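Local coordinates for protein beta-N-acetylhexosaminidase (Thermotoga neapolitana, PDB 5BZA) that probably hydrolyses terminal non-reducing N-acetyl-D-hexosamine residues of N-acetyl-beta-D-hexosaminides, as a zinc-binding glycoside hydrolase of family 3, at residues Ile325-Glu330 and Ile453-Lys457; Ser40-Leu44 and Glu372-Arg376; Ile333-Met338 and His461-Ser467. All coordinates share one frame; numbering follows the deposited sequence.

The three contacts lie on one side of the chain's centre, around helix 452-463, which supplies a segment to interactions 1 and 3. Interactions 1 and 2 have centres about 12 Å apart and touch where Tyr456 packs on Tyr43 and Val373. Interactions 1 and 3 lie about 14 Å apart between centres; helix 323-331 is followed by strand 334-335, and Ile333 touches Lys457. Interactions 2 and 3, about 19 Å apart between centres, do not touch. Along the chain the first segments come in the order 40-44, 325-330, 333-338 and the second 372-376, 453-457, 461-467. Interaction 2 joins the N-terminal, TIM-barrel-clan domain to the C-terminal domain, and interaction 3 fastens the end of the last helix by a disulfide.

Interaction 1: residues Ile325-Glu330 and Ile453-Lys457; sequences IAEVAE and ISVYK. With CD (cadmium ion), chain S.
Ala329 fits its methyl against Ile453 and Ser454 where segments 325-330 and 453-457 of two helices cross at -55°, their axes 8.7 Å apart. This is the close-packed part. Ile453 CG1, anti to the backbone N (chi1 -178°), lies 3.7 Å from Ala329 CB and also reaches the backbone of Ala326, so two alanines nearly one turn apart leave room for the branched side chain. Beside the methyl, a water accepts from Ser454 OG at 2.6 Å and donates to Ala329 O at 2.8 Å, tying the helices together within the buried contact. Lys457 lays its methylenes against Ala329 and Glu330 and forms a salt bridge, NZ meeting Glu330 OE1 at 3.2 Å from above the carboxylate plane; Asp47 and Gln460 hold the same NZ. The more open side is here, at partly exposed Glu330 and the metal. Glu327 points away from the other helix and binds the cadmium ion through OE1 at 2.7 Å, while its OE2 pairs with Arg54 and Arg331. Glu330, a zinc ligand in another structure of this protein, is not bonded to the cadmium. Lysine and arginines would probably offset the charge of both glutamates and favour their ionised form next to the bound metal.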
loop_
_atom_site.group_PDB
_atom_site.type_symbol
_atom_site.label_atom_id
_atom_site.label_comp_id
_atom_site.label_asym_id
_atom_site.label_seq_id
_atom_site.Cartn_x
_atom_site.Cartn_y
_atom_site.Cartn_z
ATOM N N ILE B 325 -7.545 7.586 -10.459
ATOM C CA ILE B 325 -6.804 6.634 -11.287
ATOM C C ILE B 325 -7.775 5.945 -12.274
ATOM O O ILE B 325 -7.534 5.897 -13.505
ATOM C CB ILE B 325 -6.056 5.642 -10.407
ATOM C CG1 ILE B 325 -5.032 6.442 -9.583
ATOM C CG2 ILE B 325 -5.412 4.536 -11.249
ATOM C CD1 ILE B 325 -4.224 5.618 -8.537
ATOM N N ALA B 326 -8.918 5.526 -11.752
ATOM C CA ALA B 326 -9.945 4.939 -12.613
ATOM C C ALA B 326 -10.283 5.927 -13.744
ATOM O O ALA B 326 -10.354 5.560 -14.929
ATOM C CB ALA B 326 -11.227 4.567 -11.778
ATOM N N GLU B 327 -10.391 7.198 -13.369
ATOM C CA GLU B 327 -10.791 8.241 -14.285
ATOM C C GLU B 327 -9.760 8.396 -15.407
ATOM O O GLU B 327 -10.114 8.473 -16.591
ATOM C CB GLU B 327 -10.959 9.553 -13.534
ATOM C CG GLU B 327 -11.477 10.663 -14.390
ATOM C CD GLU B 327 -12.918 10.501 -14.744
ATOM O OE1 GLU B 327 -13.527 9.473 -14.341
ATOM O OE2 GLU B 327 -13.429 11.384 -15.475
ATOM N N VAL B 328 -8.488 8.399 -15.022
ATOM C CA VAL B 328 -7.409 8.576 -15.988
ATOM C C VAL B 328 -7.498 7.411 -16.946
ATOM O O VAL B 328 -7.470 7.608 -18.183
ATOM C CB VAL B 328 -6.017 8.637 -15.273
ATOM C CG1 VAL B 328 -4.845 8.381 -16.212
ATOM C CG2 VAL B 328 -5.851 9.973 -14.546
ATOM N N ALA B 329 -7.660 6.208 -16.375
ATOM C CA ALA B 329 -7.637 4.995 -17.178
ATOM C C ALA B 329 -8.778 5.104 -18.156
ATOM O O ALA B 329 -8.633 4.784 -19.352
ATOM C CB ALA B 329 -7.758 3.744 -16.308
ATOM N N GLU B 330 -9.889 5.655 -17.676
ATOM C CA GLU B 330 -11.088 5.761 -18.507
ATOM C C GLU B 330 -10.848 6.727 -19.690
ATOM O O GLU B 330 -11.269 6.463 -20.805
ATOM C CB GLU B 330 -12.298 6.168 -17.640
ATOM C CG GLU B 330 -13.581 6.444 -18.401
ATOM C CD GLU B 330 -14.886 6.420 -17.545
ATOM O OE1 GLU B 330 -14.934 6.010 -16.330
ATOM O OE2 GLU B 330 -15.908 6.847 -18.125
ATOM N N ILE B 453 -6.638 -1.789 -14.483
ATOM C CA ILE B 453 -7.707 -0.820 -14.507
ATOM C C ILE B 453 -7.962 -0.338 -15.939
ATOM O O ILE B 453 -9.117 -0.103 -16.306
ATOM C CB ILE B 453 -7.436 0.401 -13.573
ATOM C CG1 ILE B 453 -8.627 1.367 -13.619
ATOM C CG2 ILE B 453 -6.162 1.160 -13.970
ATOM C CD1 ILE B 453 -9.962 0.738 -13.230
ATOM N N SER B 454 -6.898 -0.243 -16.755
ATOM C CA SER B 454 -7.016 0.207 -18.160
ATOM C C SER B 454 -7.717 -0.800 -19.087
ATOM O O SER B 454 -8.536 -0.443 -19.936
ATOM C CB SER B 454 -5.627 0.519 -18.731
ATOM O OG SER B 454 -5.181 1.765 -18.280
ATOM N N VAL B 455 -7.316 -2.055 -18.955
ATOM C CA VAL B 455 -7.975 -3.147 -19.645
ATOM C C VAL B 455 -9.471 -3.209 -19.271
ATOM O O VAL B 455 -10.348 -3.238 -20.138
ATOM C CB VAL B 455 -7.259 -4.445 -19.305
ATOM C CG1 VAL B 455 -7.948 -5.641 -19.940
ATOM C CG2 VAL B 455 -5.817 -4.330 -19.734
ATOM N N TYR B 456 -9.740 -3.141 -17.964
ATOM C CA TYR B 456 -11.103 -3.097 -17.407
ATOM C C TYR B 456 -11.871 -1.971 -18.086
ATOM O O TYR B 456 -12.980 -2.169 -18.625
ATOM C CB TYR B 456 -11.007 -2.889 -15.884
ATOM C CG TYR B 456 -12.276 -2.627 -15.107
ATOM C CD1 TYR B 456 -12.869 -1.363 -15.094
ATOM C CD2 TYR B 456 -12.841 -3.629 -14.324
ATOM C CE1 TYR B 456 -14.022 -1.115 -14.347
ATOM C CE2 TYR B 456 -13.988 -3.397 -13.559
ATOM C CZ TYR B 456 -14.568 -2.135 -13.566
ATOM O OH TYR B 456 -15.691 -1.909 -12.812
ATOM N N LYS B 457 -11.252 -0.797 -18.141
ATOM C CA LYS B 457 -11.934 0.334 -18.752
ATOM C C LYS B 457 -12.123 0.135 -20.262
ATOM O O LYS B 457 -13.123 0.588 -20.834
ATOM C CB LYS B 457 -11.174 1.633 -18.491
ATOM C CG LYS B 457 -11.361 2.155 -17.083
ATOM C CD LYS B 457 -12.844 2.446 -16.808
ATOM C CE LYS B 457 -13.126 2.680 -15.331
ATOM N NZ LYS B 457 -14.530 3.106 -15.100
HETATM CD CD CD S . -15.600 9.386 -16.063
HETATM O O HOH W 1 -6.185 3.625 -19.871
#

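Interaction 2: residues Ser40-Leu44 and Glu372-Arg376; sequences SKEYL and EVAKR
Tyr43 and Val373 bring the two backbones nearest, their CA atoms still 8.8 Å apart, so the start of helix 42-54 meets helix 364-377 through side chains alone. Tyr43 CG sits between its own backbone N and carbonyl carbon (chi1 54°), which sends the ring across to Glu372. There Tyr43 OH donates to Glu372 OE2, in the plane of the ring, in a hydrogen bond modelled at 2.3 Å, a distance too short to be taken literally. Lys41, the N-cap residue of helix 42-54, adds a salt bridge to the same oxygen through a weak, long hydrogen bond, with NZ 3.4 Å from OE2. One face of the phenol is covered by Lys41 CB; over the opposite face Val373 CG2 makes a CH-pi contact, 4.2 Å from the ring centroid. The contact is a domain interface, in which the TIM-barrel-clan N-terminal domain of family 3 meets a helix of the C-terminal domain. Arg376 CD lies at the phenol edge, Leu44 CD2 covers one guanidinium face, 4.0 Å from CZ, and NH2 pairs with Asp15. Cutting Arg376 back to an alanine is likely to leave Asp15 without this partner and Leu44 without the guanidinium it covers. Within the C-terminal domain, Tyr456 and Phe459 pack on Val373.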
loop_
_atom_site.group_PDB
_atom_site.type_symbol
_atom_site.label_atom_id
_atom_site.label_comp_id
_atom_site.label_asym_id
_atom_site.label_seq_id
_atom_site.Cartn_x
_atom_site.Cartn_y
_atom_site.Cartn_z
ATOM N N SER B 40 -9.188 -6.740 -2.894
ATOM C CA SER B 40 -8.153 -7.593 -3.485
ATOM C C SER B 40 -8.087 -7.432 -5.003
ATOM O O SER B 40 -7.194 -7.960 -5.636
ATOM C CB SER B 40 -8.387 -9.063 -3.144
ATOM O OG SER B 40 -9.635 -9.494 -3.662
ATOM N N LYS B 41 -9.073 -6.757 -5.590
ATOM C CA LYS B 41 -9.044 -6.457 -7.016
ATOM C C LYS B 41 -8.921 -4.942 -7.193
ATOM O O LYS B 41 -9.913 -4.196 -7.212
ATOM C CB LYS B 41 -10.279 -7.026 -7.725
ATOM C CG LYS B 41 -10.489 -8.593 -7.593
ATOM C CD LYS B 41 -11.793 -8.961 -8.319
ATOM C CE LYS B 41 -12.130 -10.438 -8.273
ATOM N NZ LYS B 41 -10.903 -11.271 -8.133
ATOM N N GLU B 42 -7.674 -4.484 -7.258
ATOM C CA GLU B 42 -7.424 -3.046 -7.252
ATOM C C GLU B 42 -8.198 -2.316 -8.336
ATOM O O GLU B 42 -8.713 -1.235 -8.073
ATOM C CB GLU B 42 -5.944 -2.756 -7.363
ATOM C CG GLU B 42 -5.629 -1.270 -7.197
ATOM C CD GLU B 42 -4.151 -1.027 -7.092
ATOM O OE1 GLU B 42 -3.438 -1.318 -8.085
ATOM O OE2 GLU B 42 -3.700 -0.575 -6.008
ATOM N N TYR B 43 -8.312 -2.887 -9.540
ATOM C CA TYR B 43 -9.114 -2.224 -10.564
ATOM C C TYR B 43 -10.537 -2.020 -10.036
ATOM O O TYR B 43 -11.143 -0.949 -10.251
ATOM C CB TYR B 43 -9.118 -3.006 -11.882
ATOM C CG TYR B 43 -9.539 -4.461 -11.780
ATOM C CD1 TYR B 43 -8.606 -5.454 -11.520
ATOM C CD2 TYR B 43 -10.868 -4.840 -11.984
ATOM C CE1 TYR B 43 -8.972 -6.769 -11.442
ATOM C CE2 TYR B 43 -11.252 -6.164 -11.894
ATOM C CZ TYR B 43 -10.298 -7.133 -11.621
ATOM O OH TYR B 43 -10.679 -8.470 -11.524
ATOM N N LEU B 44 -11.071 -3.021 -9.321
ATOM C CA LEU B 44 -12.415 -2.861 -8.749
ATOM C C LEU B 44 -12.460 -1.788 -7.695
ATOM O O LEU B 44 -13.332 -0.910 -7.727
ATOM C CB LEU B 44 -12.933 -4.159 -8.127
ATOM C CG LEU B 44 -13.825 -5.132 -8.894
ATOM C CD1 LEU B 44 -14.642 -5.894 -7.843
ATOM C CD2 LEU B 44 -14.749 -4.437 -9.893
ATOM N N GLU B 372 -8.708 -12.639 -16.046
ATOM C CA GLU B 372 -9.635 -12.394 -14.937
ATOM C C GLU B 372 -10.566 -11.238 -15.305
ATOM O O GLU B 372 -11.797 -11.376 -15.253
ATOM C CB GLU B 372 -8.862 -12.097 -13.640
ATOM C CG GLU B 372 -9.725 -11.810 -12.404
ATOM C CD GLU B 372 -8.912 -11.252 -11.225
ATOM O OE1 GLU B 372 -8.014 -11.974 -10.717
ATOM O OE2 GLU B 372 -9.141 -10.068 -10.837
ATOM N N VAL B 373 -9.984 -10.140 -15.767
ATOM C CA VAL B 373 -10.764 -8.938 -16.062
ATOM C C VAL B 373 -11.730 -9.169 -17.227
ATOM O O VAL B 373 -12.899 -8.737 -17.227
ATOM C CB VAL B 373 -9.836 -7.764 -16.407
ATOM C CG1 VAL B 373 -10.659 -6.489 -16.613
ATOM C CG2 VAL B 373 -8.773 -7.573 -15.323
ATOM N N ALA B 374 -11.232 -9.861 -18.238
ATOM C CA ALA B 374 -12.040 -10.098 -19.425
ATOM C C ALA B 374 -13.242 -10.929 -19.033
ATOM O O ALA B 374 -14.353 -10.674 -19.504
ATOM C CB ALA B 374 -11.231 -10.775 -20.520
ATOM N N LYS B 375 -13.019 -11.915 -18.167
ATOM C CA LYS B 375 -14.121 -12.767 -17.708
ATOM C C LYS B 375 -15.302 -12.053 -17.027
ATOM O O LYS B 375 -16.437 -12.577 -17.095
ATOM C CB LYS B 375 -13.573 -13.842 -16.771
ATOM C CG LYS B 375 -12.894 -14.961 -17.545
ATOM C CD LYS B 375 -12.134 -15.908 -16.649
ATOM C CE LYS B 375 -11.505 -17.014 -17.479
ATOM N NZ LYS B 375 -10.403 -17.719 -16.747
ATOM N N ARG B 376 -15.101 -10.876 -16.419
ATOM C CA ARG B 376 -16.233 -10.082 -15.852
ATOM C C ARG B 376 -17.205 -9.554 -16.904
ATOM O O ARG B 376 -18.385 -9.296 -16.630
ATOM C CB ARG B 376 -15.709 -8.880 -15.061
ATOM C CG ARG B 376 -14.788 -9.239 -13.928
ATOM C CD ARG B 376 -14.544 -8.045 -13.004
ATOM N NE ARG B 376 -15.760 -7.551 -12.346
ATOM C CZ ARG B 376 -16.188 -7.939 -11.139
ATOM N NH1 ARG B 376 -15.500 -8.824 -10.420
ATOM N NH2 ARG B 376 -17.296 -7.416 -10.646
#

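Interaction 3: residues Ile333-Met338 and His461-Ser467; sequences IECTRM and HLLGRCS
Cys335 places SG between its backbone N and carbonyl carbon (chi1 61°), while Cys466 turns its SG beside the backbone N (chi1 -53°), and the two sulfurs join in a disulfide, 2.1 Å from SG to SG, with a chi3 of -105°. The side chain of Arg465 brings its guanidinium to the bridge, NH1 lying 3.4 Å from Cys335 SG in an oblique approach. Next to the disulfide the backbones are tied directly: Met338 N donates to Cys466 O at 3.0 Å. Beside this bond Met338 sets CG 3.5 Å from Leu462 CD1, the two side chains crossing at about a right angle, and against Cys466 CB. Ile426 of strand 425-429 touches both Met338 and Leu462, so this apolar patch belongs to the seam between sheet and helix. At the chain end Arg337 folds over the last residues: Ser467 CA lies over one face of the guanidinium, 3.5 Å from CZ, and Arg337 CD packs against Cys466 O. Ser467 OG in turn bonds to Leu462 O at 3.1 Å, in the carbonyl plane, which pins the terminal residue back onto the last turn of the helix. Toward the start of both segments, Ile333 CG2 rests obliquely on His461, 3.9 Å from CG. His461 binds zinc in another structure of this protein, and here a cadmium ion lies about 3 Å from its side chain; its NE2 also makes a weak hydrogen bond to Glu330 O. Helix 452-463 is followed by a type I beta turn, Gly464 to Ser467, cross-linked by the disulfide to edge strand 334-335, which pairs antiparallel with strand 443-446 in the mixed sheet of the C-terminal domain.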
loop_
_atom_site.group_PDB
_atom_site.type_symbol
_atom_site.label_atom_id
_atom_site.label_comp_id
_atom_site.label_asym_id
_atom_site.label_seq_id
_atom_site.Cartn_x
_atom_site.Cartn_y
_atom_site.Cartn_z
ATOM N N ILE B 333 -8.596 5.965 -23.193
ATOM C CA ILE B 333 -8.926 4.870 -24.083
ATOM C C ILE B 333 -9.485 5.383 -25.402
ATOM O O ILE B 333 -10.309 6.291 -25.445
ATOM C CB ILE B 333 -9.903 3.883 -23.383
ATOM C CG1 ILE B 333 -9.046 2.844 -22.669
ATOM C CG2 ILE B 333 -10.859 3.217 -24.377
ATOM C CD1 ILE B 333 -9.679 2.269 -21.614
ATOM N N GLU B 334 -8.965 4.828 -26.486
ATOM C CA GLU B 334 -9.435 5.177 -27.816
ATOM C C GLU B 334 -9.914 3.916 -28.511
ATOM O O GLU B 334 -9.337 2.829 -28.314
ATOM C CB GLU B 334 -8.328 5.848 -28.626
ATOM C CG GLU B 334 -7.560 6.913 -27.880
ATOM C CD GLU B 334 -6.577 7.645 -28.799
ATOM O OE1 GLU B 334 -6.637 7.404 -30.036
ATOM O OE2 GLU B 334 -5.744 8.444 -28.292
ATOM N N CYS B 335 -11.023 4.031 -29.232
ATOM C CA CYS B 335 -11.524 2.895 -29.997
ATOM C C CYS B 335 -12.109 3.321 -31.332
ATOM O O CYS B 335 -12.804 4.341 -31.404
ATOM C CB CYS B 335 -12.571 2.124 -29.213
ATOM S SG CYS B 335 -13.971 3.127 -28.821
ATOM N N THR B 336 -11.859 2.508 -32.362
ATOM C CA THR B 336 -12.639 2.539 -33.611
ATOM C C THR B 336 -14.081 2.054 -33.340
ATOM O O THR B 336 -14.356 1.418 -32.297
ATOM C CB THR B 336 -11.996 1.633 -34.697
ATOM O OG1 THR B 336 -11.964 0.269 -34.233
ATOM C CG2 THR B 336 -10.574 2.077 -34.995
ATOM N N ARG B 337 -15.008 2.331 -34.260
ATOM C CA ARG B 337 -16.396 1.892 -34.050
ATOM C C ARG B 337 -16.572 0.351 -34.122
ATOM O O ARG B 337 -16.070 -0.318 -35.040
ATOM C CB ARG B 337 -17.345 2.586 -35.034
ATOM C CG ARG B 337 -18.756 2.064 -34.905
ATOM C CD ARG B 337 -19.253 2.505 -33.511
ATOM N NE ARG B 337 -20.704 2.575 -33.318
ATOM C CZ ARG B 337 -21.273 3.184 -32.279
ATOM N NH1 ARG B 337 -20.509 3.782 -31.369
ATOM N NH2 ARG B 337 -22.595 3.213 -32.150
ATOM N N MET B 338 -17.313 -0.185 -33.152
ATOM C CA MET B 338 -17.507 -1.625 -32.989
ATOM C C MET B 338 -18.939 -2.109 -33.211
ATOM O O MET B 338 -19.904 -1.427 -32.852
ATOM C CB MET B 338 -17.078 -2.026 -31.587
ATOM C CG MET B 338 -15.701 -1.494 -31.215
ATOM S SD MET B 338 -14.400 -2.342 -32.111
ATOM C CE MET B 338 -12.965 -1.540 -31.414
ATOM N N HIS B 461 -15.655 0.379 -22.213
ATOM C CA HIS B 461 -15.841 1.293 -23.332
ATOM C C HIS B 461 -16.338 0.536 -24.541
ATOM O O HIS B 461 -17.216 0.993 -25.263
ATOM C CB HIS B 461 -14.544 2.038 -23.644
ATOM C CG HIS B 461 -14.481 3.389 -23.000
ATOM N ND1 HIS B 461 -15.123 4.493 -23.523
ATOM C CD2 HIS B 461 -13.869 3.813 -21.869
ATOM C CE1 HIS B 461 -14.933 5.529 -22.726
ATOM N NE2 HIS B 461 -14.167 5.146 -21.719
ATOM N N LEU B 462 -15.772 -0.644 -24.721
ATOM C CA LEU B 462 -16.137 -1.526 -25.799
ATOM C C LEU B 462 -17.611 -1.816 -25.755
ATOM O O LEU B 462 -18.312 -1.617 -26.754
ATOM C CB LEU B 462 -15.342 -2.823 -25.700
ATOM C CG LEU B 462 -15.434 -3.801 -26.861
ATOM C CD1 LEU B 462 -14.995 -3.070 -28.132
ATOM C CD2 LEU B 462 -14.532 -5.006 -26.605
ATOM N N LEU B 463 -18.093 -2.253 -24.586
ATOM C CA LEU B 463 -19.522 -2.537 -24.409
ATOM C C LEU B 463 -20.369 -1.266 -24.310
ATOM O O LEU B 463 -21.555 -1.277 -24.632
ATOM C CB LEU B 463 -19.731 -3.408 -23.173
ATOM C CG LEU B 463 -19.147 -4.817 -23.354
ATOM C CD1 LEU B 463 -19.151 -5.633 -22.065
ATOM C CD2 LEU B 463 -19.928 -5.546 -24.436
ATOM N N GLY B 464 -19.738 -0.149 -23.956
ATOM C CA GLY B 464 -20.459 1.099 -23.789
ATOM C C GLY B 464 -20.360 2.030 -24.988
ATOM O O GLY B 464 -21.096 1.907 -25.976
ATOM N N ARG B 465 -19.428 2.965 -24.896
ATOM C CA ARG B 465 -19.355 4.077 -25.830
ATOM C C ARG B 465 -18.886 3.686 -27.270
ATOM O O ARG B 465 -19.342 4.271 -28.258
ATOM C CB ARG B 465 -18.445 5.157 -25.217
ATOM C CG ARG B 465 -17.552 5.832 -26.221
ATOM C CD ARG B 465 -16.431 6.637 -25.595
ATOM N NE ARG B 465 -15.553 7.177 -26.637
ATOM C CZ ARG B 465 -14.413 6.604 -27.015
ATOM N NH1 ARG B 465 -14.020 5.477 -26.432
ATOM N NH2 ARG B 465 -13.660 7.153 -27.969
ATOM N N CYS B 466 -18.031 2.675 -27.397
ATOM C CA CYS B 466 -17.579 2.211 -28.718
ATOM C C CYS B 466 -18.678 1.519 -29.562
ATOM O O CYS B 466 -18.396 1.081 -30.687
ATOM C CB CYS B 466 -16.394 1.241 -28.567
ATOM S SG CYS B 466 -15.017 1.849 -27.590
ATOM N N SER B 467 -19.898 1.401 -29.015
ATOM C CA SER B 467 -21.050 0.792 -29.717
ATOM C C SER B 467 -22.423 1.281 -29.200
ATOM O O SER B 467 -23.488 0.827 -29.654
ATOM C CB SER B 467 -20.987 -0.741 -29.619
ATOM O OG SER B 467 -21.030 -1.198 -28.275
#